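Local coordinates for protein DyP-type peroxidase (Pleurotus ostreatus PC15, PDB 6FSK) that probably uses hydrogen peroxide, through a bound heme b, to oxidise dyes and other substrates, apparently including Mn(II), as a dye-decolorizing peroxidase, at residues S238-R243 / L381-S386; N76-H81 / E468-P473; E185-L190 / Q247-F252. The protein carries 1 engineered substitution. All coordinates share one frame; numbering follows the deposited sequence.

Contact 1. Residues S238-R243 / L381-S386. With HEM (protoporphyrin IX containing Fe), chain C.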
# COMPACT_ATOMS: atom_id res chain seq x y z
N SER A 238 -3.19 -14.56 -1.68
CA SER A 238 -3.45 -13.31 -0.96
C SER A 238 -4.04 -12.30 -1.97
O SER A 238 -3.75 -12.39 -3.15
CB SER A 238 -2.15 -12.81 -0.38
OG SER A 238 -2.37 -11.64 0.46
N PHE A 239 -4.79 -11.35 -1.49
CA PHE A 239 -5.38 -10.27 -2.29
C PHE A 239 -4.37 -9.15 -2.41
O PHE A 239 -3.87 -8.60 -1.42
CB PHE A 239 -6.67 -9.75 -1.72
CG PHE A 239 -7.81 -10.72 -1.73
CD1 PHE A 239 -8.59 -10.84 -2.83
CD2 PHE A 239 -8.09 -11.56 -0.65
CE1 PHE A 239 -9.61 -11.73 -2.91
CE2 PHE A 239 -9.09 -12.50 -0.74
CZ PHE A 239 -9.90 -12.53 -1.85
N LEU A 240 -4.07 -8.83 -3.67
CA LEU A 240 -3.16 -7.77 -4.08
C LEU A 240 -4.03 -6.58 -4.49
O LEU A 240 -4.72 -6.64 -5.55
CB LEU A 240 -2.35 -8.24 -5.28
CG LEU A 240 -1.16 -7.41 -5.71
CD1 LEU A 240 -0.29 -8.14 -6.71
CD2 LEU A 240 -1.55 -6.05 -6.27
N THR A 241 -3.97 -5.49 -3.75
CA THR A 241 -4.56 -4.19 -4.18
C THR A 241 -3.50 -3.37 -4.85
O THR A 241 -2.46 -3.11 -4.27
CB THR A 241 -5.15 -3.46 -2.96
OG1 THR A 241 -6.27 -4.18 -2.45
CG2 THR A 241 -5.61 -2.05 -3.42
N PHE A 242 -3.79 -2.92 -6.10
CA PHE A 242 -2.93 -1.98 -6.84
C PHE A 242 -3.61 -0.64 -6.97
O PHE A 242 -4.78 -0.61 -7.35
CB PHE A 242 -2.60 -2.50 -8.22
CG PHE A 242 -1.87 -1.50 -9.07
CD1 PHE A 242 -0.57 -1.13 -8.80
CD2 PHE A 242 -2.50 -0.93 -10.16
CE1 PHE A 242 0.10 -0.22 -9.65
CE2 PHE A 242 -1.84 -0.00 -10.94
CZ PHE A 242 -0.60 0.38 -10.63
N ARG A 243 -2.89 0.44 -6.64
CA ARG A 243 -3.37 1.83 -6.81
C ARG A 243 -2.30 2.64 -7.46
O ARG A 243 -1.17 2.70 -6.99
CB ARG A 243 -3.78 2.48 -5.48
CG ARG A 243 -4.89 1.70 -4.76
CD ARG A 243 -6.27 2.16 -5.18
NE ARG A 243 -6.70 3.47 -4.73
CZ ARG A 243 -7.64 4.21 -5.29
NH1 ARG A 243 -8.21 3.86 -6.43
NH2 ARG A 243 -7.93 5.37 -4.72
N LEU A 381 3.46 3.54 -6.94
CA LEU A 381 2.73 2.30 -7.32
C LEU A 381 2.40 1.58 -6.03
O LEU A 381 3.24 0.83 -5.50
CB LEU A 381 3.57 1.50 -8.24
CG LEU A 381 4.09 2.17 -9.52
CD1 LEU A 381 4.89 1.18 -10.38
CD2 LEU A 381 3.00 2.89 -10.28
N PHE A 382 1.24 1.93 -5.48
CA PHE A 382 0.84 1.36 -4.19
C PHE A 382 0.39 -0.09 -4.41
O PHE A 382 -0.47 -0.34 -5.22
CB PHE A 382 -0.33 2.17 -3.62
CG PHE A 382 -0.86 1.61 -2.35
CD1 PHE A 382 -0.37 2.03 -1.12
CD2 PHE A 382 -1.88 0.74 -2.38
CE1 PHE A 382 -0.84 1.45 0.07
CE2 PHE A 382 -2.42 0.23 -1.18
CZ PHE A 382 -1.87 0.59 0.02
N VAL A 383 0.97 -1.00 -3.67
CA VAL A 383 0.55 -2.37 -3.66
C VAL A 383 0.42 -2.85 -2.22
O VAL A 383 1.33 -2.57 -1.42
CB VAL A 383 1.53 -3.30 -4.41
CG1 VAL A 383 1.27 -4.77 -4.10
CG2 VAL A 383 1.42 -3.04 -5.89
N CYS A 384 -0.65 -3.47 -1.82
CA CYS A 384 -0.73 -4.08 -0.46
C CYS A 384 -1.42 -5.43 -0.56
O CYS A 384 -2.25 -5.65 -1.46
CB CYS A 384 -1.42 -3.16 0.56
SG CYS A 384 -3.19 -3.00 0.37
N TYR A 385 -1.12 -6.26 0.39
CA TYR A 385 -1.64 -7.59 0.55
C TYR A 385 -2.34 -7.81 1.86
O TYR A 385 -1.84 -7.35 2.92
CB TYR A 385 -0.54 -8.64 0.49
CG TYR A 385 0.21 -8.73 -0.81
CD1 TYR A 385 -0.27 -9.47 -1.88
CD2 TYR A 385 1.40 -8.04 -1.01
CE1 TYR A 385 0.41 -9.54 -3.11
CE2 TYR A 385 2.06 -8.07 -2.22
CZ TYR A 385 1.57 -8.86 -3.27
OH TYR A 385 2.24 -8.92 -4.46
N SER A 386 -3.39 -8.58 1.81
CA SER A 386 -4.01 -9.16 3.00
C SER A 386 -5.00 -10.24 2.53
O SER A 386 -5.22 -10.41 1.34
CB SER A 386 -4.71 -8.21 3.93
OG SER A 386 -6.03 -7.89 3.51
CHA HEM C . 2.53 4.28 6.36
CHB HEM C . 3.14 7.42 2.75
CHC HEM C . -0.74 5.58 0.58
CHD HEM C . -1.55 2.63 4.33
C1A HEM C . 3.07 5.30 5.58
C2A HEM C . 4.25 6.06 5.89
C3A HEM C . 4.45 6.90 4.87
C4A HEM C . 3.35 6.72 3.97
CMA HEM C . 5.51 7.94 4.76
CAA HEM C . 5.06 5.93 7.16
CBA HEM C . 6.26 4.98 7.14
CGA HEM C . 5.86 3.53 7.07
O1A HEM C . 5.42 2.96 8.07
O2A HEM C . 6.01 2.93 5.98
C1B HEM C . 2.13 7.23 1.81
C2B HEM C . 2.00 7.88 0.59
C3B HEM C . 0.93 7.36 -0.08
C4B HEM C . 0.37 6.36 0.83
CMB HEM C . 2.87 9.00 0.09
CAB HEM C . 0.30 7.66 -1.39
CBB HEM C . 0.94 8.25 -2.37
C1C HEM C . -1.39 4.69 1.38
C2C HEM C . -2.59 4.01 1.17
C3C HEM C . -2.86 3.19 2.22
C4C HEM C . -1.73 3.31 3.11
CMC HEM C . -3.43 4.16 -0.08
CAC HEM C . -4.02 2.32 2.56
CBC HEM C . -5.28 2.53 2.12
C1D HEM C . -0.44 2.81 5.16
C2D HEM C . -0.23 1.92 6.34
C3D HEM C . 0.97 2.38 6.88
C4D HEM C . 1.36 3.52 6.07
CMD HEM C . -1.05 0.79 6.81
CAD HEM C . 1.67 1.90 8.15
CBD HEM C . 1.14 2.54 9.39
CGD HEM C . 1.76 1.94 10.63
O1D HEM C . 2.22 2.80 11.42
O2D HEM C . 1.88 0.74 10.74
NA HEM C . 2.44 5.78 4.43
NB HEM C . 1.09 6.37 1.99
NC HEM C . -0.93 4.34 2.67
ND HEM C . 0.48 3.78 5.10
FE HEM C . 0.74 5.12 3.60
O HOH W 1 -5.00 -6.00 -0.62

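Contact 2. Residues N76-H81 / E468-P473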
# COMPACT_ATOMS: atom_id res chain seq x y z
N ASN A 76 6.15 -12.45 -10.24
CA ASN A 76 4.94 -12.95 -9.58
C ASN A 76 3.75 -12.66 -10.53
O ASN A 76 3.88 -11.96 -11.57
CB ASN A 76 4.65 -12.24 -8.23
CG ASN A 76 5.27 -12.92 -7.00
OD1 ASN A 76 4.83 -12.62 -5.89
ND2 ASN A 76 6.25 -13.83 -7.18
N VAL A 77 2.58 -13.20 -10.22
CA VAL A 77 1.40 -13.13 -11.06
C VAL A 77 0.13 -13.03 -10.22
O VAL A 77 0.06 -13.68 -9.15
CB VAL A 77 1.26 -14.32 -12.07
CG1 VAL A 77 0.96 -15.65 -11.32
CG2 VAL A 77 0.17 -14.04 -13.10
N SER A 78 -0.89 -12.27 -10.65
CA SER A 78 -2.08 -12.10 -9.86
C SER A 78 -3.25 -11.90 -10.79
O SER A 78 -3.05 -11.39 -11.90
CB SER A 78 -1.85 -10.95 -8.87
OG SER A 78 -2.69 -10.95 -7.74
N PHE A 79 -4.42 -12.34 -10.38
CA PHE A 79 -5.58 -12.37 -11.26
C PHE A 79 -6.75 -11.63 -10.69
O PHE A 79 -7.10 -11.77 -9.48
CB PHE A 79 -6.03 -13.84 -11.52
CG PHE A 79 -5.08 -14.62 -12.31
CD1 PHE A 79 -5.15 -14.60 -13.70
CD2 PHE A 79 -4.07 -15.31 -11.71
CE1 PHE A 79 -4.22 -15.27 -14.46
CE2 PHE A 79 -3.13 -16.03 -12.45
CZ PHE A 79 -3.20 -15.97 -13.85
N SER A 80 -7.45 -10.86 -11.55
CA SER A 80 -8.63 -10.18 -11.09
C SER A 80 -9.86 -11.06 -11.13
O SER A 80 -9.84 -12.14 -11.69
CB SER A 80 -8.90 -8.95 -11.98
OG SER A 80 -9.33 -9.42 -13.29
N HIS A 81 -10.96 -10.56 -10.59
CA HIS A 81 -12.21 -11.32 -10.63
C HIS A 81 -12.65 -11.50 -12.05
O HIS A 81 -13.03 -12.59 -12.44
CB HIS A 81 -13.25 -10.64 -9.83
CG HIS A 81 -14.61 -11.28 -9.98
ND1 HIS A 81 -14.95 -12.47 -9.38
CD2 HIS A 81 -15.67 -10.91 -10.71
CE1 HIS A 81 -16.20 -12.78 -9.69
NE2 HIS A 81 -16.67 -11.83 -10.48
N GLU A 468 -6.58 -1.88 -9.71
CA GLU A 468 -7.44 -3.07 -9.73
C GLU A 468 -7.08 -3.95 -8.53
O GLU A 468 -6.04 -3.76 -7.88
CB GLU A 468 -7.35 -3.80 -11.07
CG GLU A 468 -8.25 -5.02 -11.31
CD GLU A 468 -9.74 -4.78 -11.06
OE1 GLU A 468 -10.53 -4.87 -12.05
OE2 GLU A 468 -10.24 -4.57 -9.92
N TYR A 469 -8.03 -4.82 -8.18
CA TYR A 469 -7.91 -5.82 -7.09
C TYR A 469 -7.63 -7.16 -7.75
O TYR A 469 -8.34 -7.59 -8.66
CB TYR A 469 -9.20 -5.92 -6.35
CG TYR A 469 -9.70 -4.64 -5.69
CD1 TYR A 469 -8.80 -3.89 -4.91
CD2 TYR A 469 -11.04 -4.23 -5.73
CE1 TYR A 469 -9.20 -2.76 -4.23
CE2 TYR A 469 -11.47 -3.09 -5.03
CZ TYR A 469 -10.55 -2.36 -4.27
OH TYR A 469 -10.98 -1.30 -3.59
N PHE A 470 -6.61 -7.82 -7.27
CA PHE A 470 -6.18 -9.09 -7.79
C PHE A 470 -6.01 -10.11 -6.65
O PHE A 470 -6.00 -9.74 -5.48
CB PHE A 470 -4.83 -8.99 -8.50
CG PHE A 470 -4.75 -7.99 -9.65
CD1 PHE A 470 -5.05 -8.30 -10.93
CD2 PHE A 470 -4.44 -6.71 -9.38
CE1 PHE A 470 -4.95 -7.37 -11.94
CE2 PHE A 470 -4.30 -5.77 -10.39
CZ PHE A 470 -4.57 -6.10 -11.64
N PHE A 471 -5.96 -11.38 -7.03
CA PHE A 471 -5.65 -12.49 -6.13
C PHE A 471 -4.44 -13.22 -6.63
O PHE A 471 -4.44 -13.65 -7.80
CB PHE A 471 -6.89 -13.39 -5.97
CG PHE A 471 -6.70 -14.48 -4.95
CD1 PHE A 471 -6.85 -14.15 -3.60
CD2 PHE A 471 -6.42 -15.76 -5.30
CE1 PHE A 471 -6.67 -15.12 -2.59
CE2 PHE A 471 -6.31 -16.75 -4.28
CZ PHE A 471 -6.43 -16.42 -2.97
N SER A 472 -3.41 -13.32 -5.79
CA SER A 472 -2.17 -13.98 -6.09
C SER A 472 -2.23 -15.45 -5.62
O SER A 472 -2.16 -15.66 -4.42
CB SER A 472 -1.06 -13.28 -5.34
OG SER A 472 -0.78 -11.98 -5.94
N PRO A 473 -2.43 -16.40 -6.55
CA PRO A 473 -2.68 -17.72 -6.05
C PRO A 473 -1.39 -18.39 -5.63
O PRO A 473 -0.25 -18.00 -5.96
CB PRO A 473 -3.33 -18.44 -7.29
CG PRO A 473 -3.69 -17.31 -8.24
CD PRO A 473 -2.63 -16.30 -8.01
O HOH W 2 2.13 -11.73 -5.34
O HOH W 3 -11.03 -8.01 -9.15

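Contact 3. Residues E185-L190 / Q247-F252. Engineered in segment 185-190: Tyr189 (natural residue Phe). With HEM (protoporphyrin IX containing Fe), chain C.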
# COMPACT_ATOMS: atom_id res chain seq x y z
N GLU A 185 9.38 8.10 -0.14
CA GLU A 185 8.33 8.41 -1.15
C GLU A 185 8.49 9.83 -1.65
O GLU A 185 9.26 10.58 -1.04
CB GLU A 185 6.95 8.02 -0.66
CG GLU A 185 6.57 8.70 0.63
CD GLU A 185 6.36 10.12 0.44
OE1 GLU A 185 6.77 10.93 1.30
OE2 GLU A 185 5.69 10.56 -0.58
N HIS A 186 7.83 10.19 -2.75
CA HIS A 186 8.14 11.49 -3.41
C HIS A 186 7.85 12.74 -2.58
O HIS A 186 8.45 13.81 -2.89
CB HIS A 186 7.46 11.55 -4.75
CG HIS A 186 8.25 10.93 -5.85
ND1 HIS A 186 9.40 11.52 -6.34
CD2 HIS A 186 8.16 9.74 -6.50
CE1 HIS A 186 9.95 10.76 -7.27
NE2 HIS A 186 9.22 9.66 -7.38
N PHE A 187 6.97 12.70 -1.58
CA PHE A 187 6.84 13.84 -0.69
C PHE A 187 8.04 14.03 0.21
O PHE A 187 8.18 15.11 0.80
CB PHE A 187 5.57 13.87 0.18
CG PHE A 187 4.27 13.90 -0.58
CD1 PHE A 187 3.99 14.76 -1.62
CD2 PHE A 187 3.26 13.03 -0.20
CE1 PHE A 187 2.74 14.73 -2.26
CE2 PHE A 187 2.04 12.97 -0.85
CZ PHE A 187 1.79 13.79 -1.95
N GLY A 188 8.92 13.04 0.35
CA GLY A 188 10.13 13.13 1.10
C GLY A 188 10.23 12.29 2.31
O GLY A 188 11.33 12.26 2.93
N TYR A 189 9.24 11.43 2.60
CA TYR A 189 9.15 10.73 3.91
C TYR A 189 9.64 9.31 3.71
O TYR A 189 9.26 8.61 2.77
CB TYR A 189 7.71 10.73 4.42
CG TYR A 189 7.33 12.13 4.81
CD1 TYR A 189 6.88 13.01 3.87
CD2 TYR A 189 7.38 12.57 6.13
CE1 TYR A 189 6.65 14.37 4.13
CE2 TYR A 189 7.14 13.89 6.43
CZ TYR A 189 6.77 14.79 5.44
OH TYR A 189 6.48 16.16 5.66
N LEU A 190 10.50 8.80 4.59
CA LEU A 190 10.93 7.40 4.55
C LEU A 190 9.70 6.51 4.64
O LEU A 190 8.83 6.69 5.45
CB LEU A 190 11.90 7.11 5.69
CG LEU A 190 12.38 5.66 5.83
CD1 LEU A 190 13.20 5.39 4.57
CD2 LEU A 190 13.27 5.49 7.07
N GLN A 247 1.42 11.82 -7.20
CA GLN A 247 1.64 12.77 -6.13
C GLN A 247 1.95 14.15 -6.69
O GLN A 247 2.73 14.30 -7.62
CB GLN A 247 2.77 12.29 -5.26
CG GLN A 247 2.37 11.00 -4.51
CD GLN A 247 3.54 10.42 -3.77
OE1 GLN A 247 3.94 9.33 -4.07
NE2 GLN A 247 3.99 11.03 -2.74
N MET A 248 1.40 15.16 -6.04
CA MET A 248 1.56 16.55 -6.38
C MET A 248 2.55 17.21 -5.41
O MET A 248 2.15 17.79 -4.41
CB MET A 248 0.14 17.19 -6.36
CG MET A 248 -0.91 16.42 -7.16
SD MET A 248 -0.49 16.16 -8.88
CE MET A 248 -0.80 17.78 -9.45
N VAL A 249 3.84 17.04 -5.70
CA VAL A 249 4.91 17.35 -4.79
C VAL A 249 5.10 18.83 -4.54
O VAL A 249 5.13 19.25 -3.39
CB VAL A 249 6.19 16.55 -5.07
CG1 VAL A 249 7.26 16.82 -4.04
CG2 VAL A 249 5.83 15.09 -5.07
N PRO A 250 5.31 19.59 -5.60
CA PRO A 250 5.42 21.05 -5.41
C PRO A 250 4.21 21.65 -4.69
O PRO A 250 4.35 22.56 -3.84
CB PRO A 250 5.55 21.63 -6.85
CG PRO A 250 6.10 20.44 -7.64
CD PRO A 250 5.47 19.18 -6.99
N GLU A 251 3.04 21.14 -4.98
CA GLU A 251 1.79 21.57 -4.39
C GLU A 251 1.78 21.28 -2.91
O GLU A 251 1.40 22.12 -2.08
CB GLU A 251 0.57 20.95 -5.10
CG GLU A 251 0.35 21.41 -6.52
CD GLU A 251 1.14 20.68 -7.60
OE1 GLU A 251 2.07 19.90 -7.31
OE2 GLU A 251 0.83 21.00 -8.79
N PHE A 252 2.19 20.12 -2.52
CA PHE A 252 2.30 19.77 -1.11
C PHE A 252 3.32 20.65 -0.41
O PHE A 252 3.05 21.20 0.72
CB PHE A 252 2.59 18.27 -0.98
CG PHE A 252 2.77 17.76 0.42
CD1 PHE A 252 1.66 17.54 1.21
CD2 PHE A 252 4.05 17.56 0.92
CE1 PHE A 252 1.85 17.06 2.52
CE2 PHE A 252 4.22 17.06 2.17
CZ PHE A 252 3.12 16.78 2.91
CHA HEM C . 2.53 4.28 6.36
CHB HEM C . 3.14 7.42 2.75
CHC HEM C . -0.74 5.58 0.58
CHD HEM C . -1.55 2.63 4.33
C1A HEM C . 3.07 5.30 5.58
C2A HEM C . 4.25 6.06 5.89
C3A HEM C . 4.45 6.90 4.87
C4A HEM C . 3.35 6.72 3.97
CMA HEM C . 5.51 7.94 4.76
CAA HEM C . 5.06 5.93 7.16
CBA HEM C . 6.26 4.98 7.14
CGA HEM C . 5.86 3.53 7.07
O1A HEM C . 5.42 2.96 8.07
O2A HEM C . 6.01 2.93 5.98
C1B HEM C . 2.13 7.23 1.81
C2B HEM C . 2.00 7.88 0.59
C3B HEM C . 0.93 7.36 -0.08
C4B HEM C . 0.37 6.36 0.83
CMB HEM C . 2.87 9.00 0.09
CAB HEM C . 0.30 7.66 -1.39
CBB HEM C . 0.94 8.25 -2.37
C1C HEM C . -1.39 4.69 1.38
C2C HEM C . -2.59 4.01 1.17
C3C HEM C . -2.86 3.19 2.22
C4C HEM C . -1.73 3.31 3.11
CMC HEM C . -3.43 4.16 -0.08
CAC HEM C . -4.02 2.32 2.56
CBC HEM C . -5.28 2.53 2.12
C1D HEM C . -0.44 2.81 5.16
C2D HEM C . -0.23 1.92 6.34
C3D HEM C . 0.97 2.38 6.88
C4D HEM C . 1.36 3.52 6.07
CMD HEM C . -1.05 0.79 6.81
CAD HEM C . 1.67 1.90 8.15
CBD HEM C . 1.14 2.54 9.39
CGD HEM C . 1.76 1.94 10.63
O1D HEM C . 2.22 2.80 11.42
O2D HEM C . 1.88 0.74 10.74
NA HEM C . 2.44 5.78 4.43
NB HEM C . 1.09 6.37 1.99
NC HEM C . -0.93 4.34 2.67
ND HEM C . 0.48 3.78 5.10
FE HEM C . 0.74 5.12 3.60
O HOH W 4 6.32 8.00 -3.92

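Contact 1. Residues S238-R243 / L381-S386
Arg243 and Phe382 project from the same, heme-bearing face of two paired antiparallel strands and cross obliquely, in the large antiparallel sheet of the DyP-type peroxidase fold. The short strand axes approach to 4.7 Å with their directions 161° apart, and six backbone hydrogen bonds join Phe239, Thr241 and Arg243 to Ser386, Cys384 and Phe382, two for each pair. On the heme side Phe382 has CG opposite its own backbone N (chi1 177°), which swings the ring out from the strand toward the porphyrin. The cofactor's methyl carbon CMC lies over one ring face, displaced toward the rim, and Phe382 CE1 comes to 3.3 Å from C2C of the heme. From the neighbouring strand, CB and CG of Arg243 reach CD2 of the same ring, while the guanidinium, turned 82° from the ring plane, goes on to a salt bridge with Asp111. Heme-binding Arg355 lies beside Cys384 on this side.

Leu240, Phe242, Val383 and Tyr385 line the other side. Leu240 and Tyr385 run alongside each other and point the same way, bringing Leu240 CG to 3.7 Å from Tyr385 CE1. The phenol oxygen passes the methyl CD1 of Leu240 and hydrogen-bonds to Asp11. Val383 sends its two methyls to different neighbours: CG1 meets Leu240 CD2 at 3.8 Å, whereas CG2 approaches the edge of the Phe242 ring. Strand 462-472 flanks 238-243 and strand 354-360 flanks 381-386, so this pair is interior to the sheet. Back on the heme side, a water bridges the two strands, donating a 2.9 Å hydrogen bond to Cys384 O and pairing with Thr241 OG1.

Contact 2. Residues N76-H81 / E468-P473
Ser78 and Ser472 meet through their hydroxyls, the two OG atoms hydrogen-bonded at 2.8 Å, where strand 76-80 crosses strand 468-472. The tight part of the contact is centred here. Ser78 has OG opposite its backbone N, a setting that carries the hydroxyl across to the other strand and against Phe470 CB, 3.0 Å away. Beside it, Phe79 and Phe471 form an antiparallel hydrogen-bonded pair: Phe79 N donates to Phe471 O, and Phe471 N returns a 2.7 Å bond to Phe79 O. Neither donor lies in the plane of the carbonyl it meets. They stand 43° and 36° out of it, in keeping with strand axes whose directions differ by 123°, well short of antiparallel. Phe79 CD2 also touches Pro473 CG at 4.0 Å, the ring and the proline crossing at about a right angle.

Toward both ends the direct contact thins and water takes over. At one end a water donates to Asn76 OD1 and is hydrogen-bonded to Ser472 OG, so that hydroxyl has two partners. At the other, a water accepts from His81 N and donates to Tyr469 O, spanning atoms 4.4 Å apart. Ser80 there is the N-cap of the helix that follows, its OG accepting from Gly83 N and also hydrogen-bonded to Ile132 O. Glu468 CG, opposite its backbone N, lies over one face of the Phe470 ring toward the rim; the bend beyond CG places the carboxylate, whose OE2 accepts from Tyr469 N through the anti lone pair.

The contact joins strands of the N-terminal and C-terminal parts of the DyP fold. Its chemistry implies a junction made of buried hydroxyls and bridging waters as well as one close backbone pair.

Contact 3. Residues E185-L190 / Q247-F252
Gln247 leaves its backbone with CG opposite the carbonyl carbon (chi1 -68°) and then runs extended, while Glu185 folds back through chi1 58° and a bend at chi2. The two side chains cross at about a right angle, yet their flat ends are nearly coplanar, Gln247 NE2 donating a 2.8 Å hydrogen bond to Glu185 OE2 nearly along the C-O axis. The setting is a type I beta turn, Glu185 to Gly188, packed beside the heme against the start of helix 249-258. The carboxylate braces this turn: OE2 also accepts from Phe187 N, which comes from above its plane, and OE1 accepts from Tyr189 N.

The Phe187 ring is sandwiched, with Gln247 NE2 3.2 Å above one face and Phe252 against the opposite one; the two aromatic planes are inclined by 33°. Val249 CG1 meets His186 O, and the engineered Tyr189 touches Phe252 CE2 through CE1. Glu185, Gln247 and Tyr189 belong to the heme pocket. Tyr189 CB reaches the heme methyl CMA, Gln247 OE1 faces the vinyl carbon CBB, and Glu185 OE2 lies 3.3 Å from the heme methyl CMB.

How the contacts relate
Contacts 1 and 2 share the eight-stranded antiparallel sheet, their centres 9 Å apart. Strand 462-472 links them: it pairs with strand 74-80 in contact 2 and with strand 238-247 of contact 1, where Leu240 N and Phe470 O, 2.8 Å apart, are probably hydrogen-bonded. Contact 3 lies 21 Å from contact 1 and 29 Å from contact 2, centre to centre. Strand 238-247 runs from contact 1 into contact 3, whose helix 249-258 follows directly. Along the chain, contact 2 closes a loop enclosing the other two, whose segments alternate. Contacts 1 and 3 both touch the heme, so strand 379-386, through Phe382, and the end of strand 238-247, through Gln247, both contribute to its pocket.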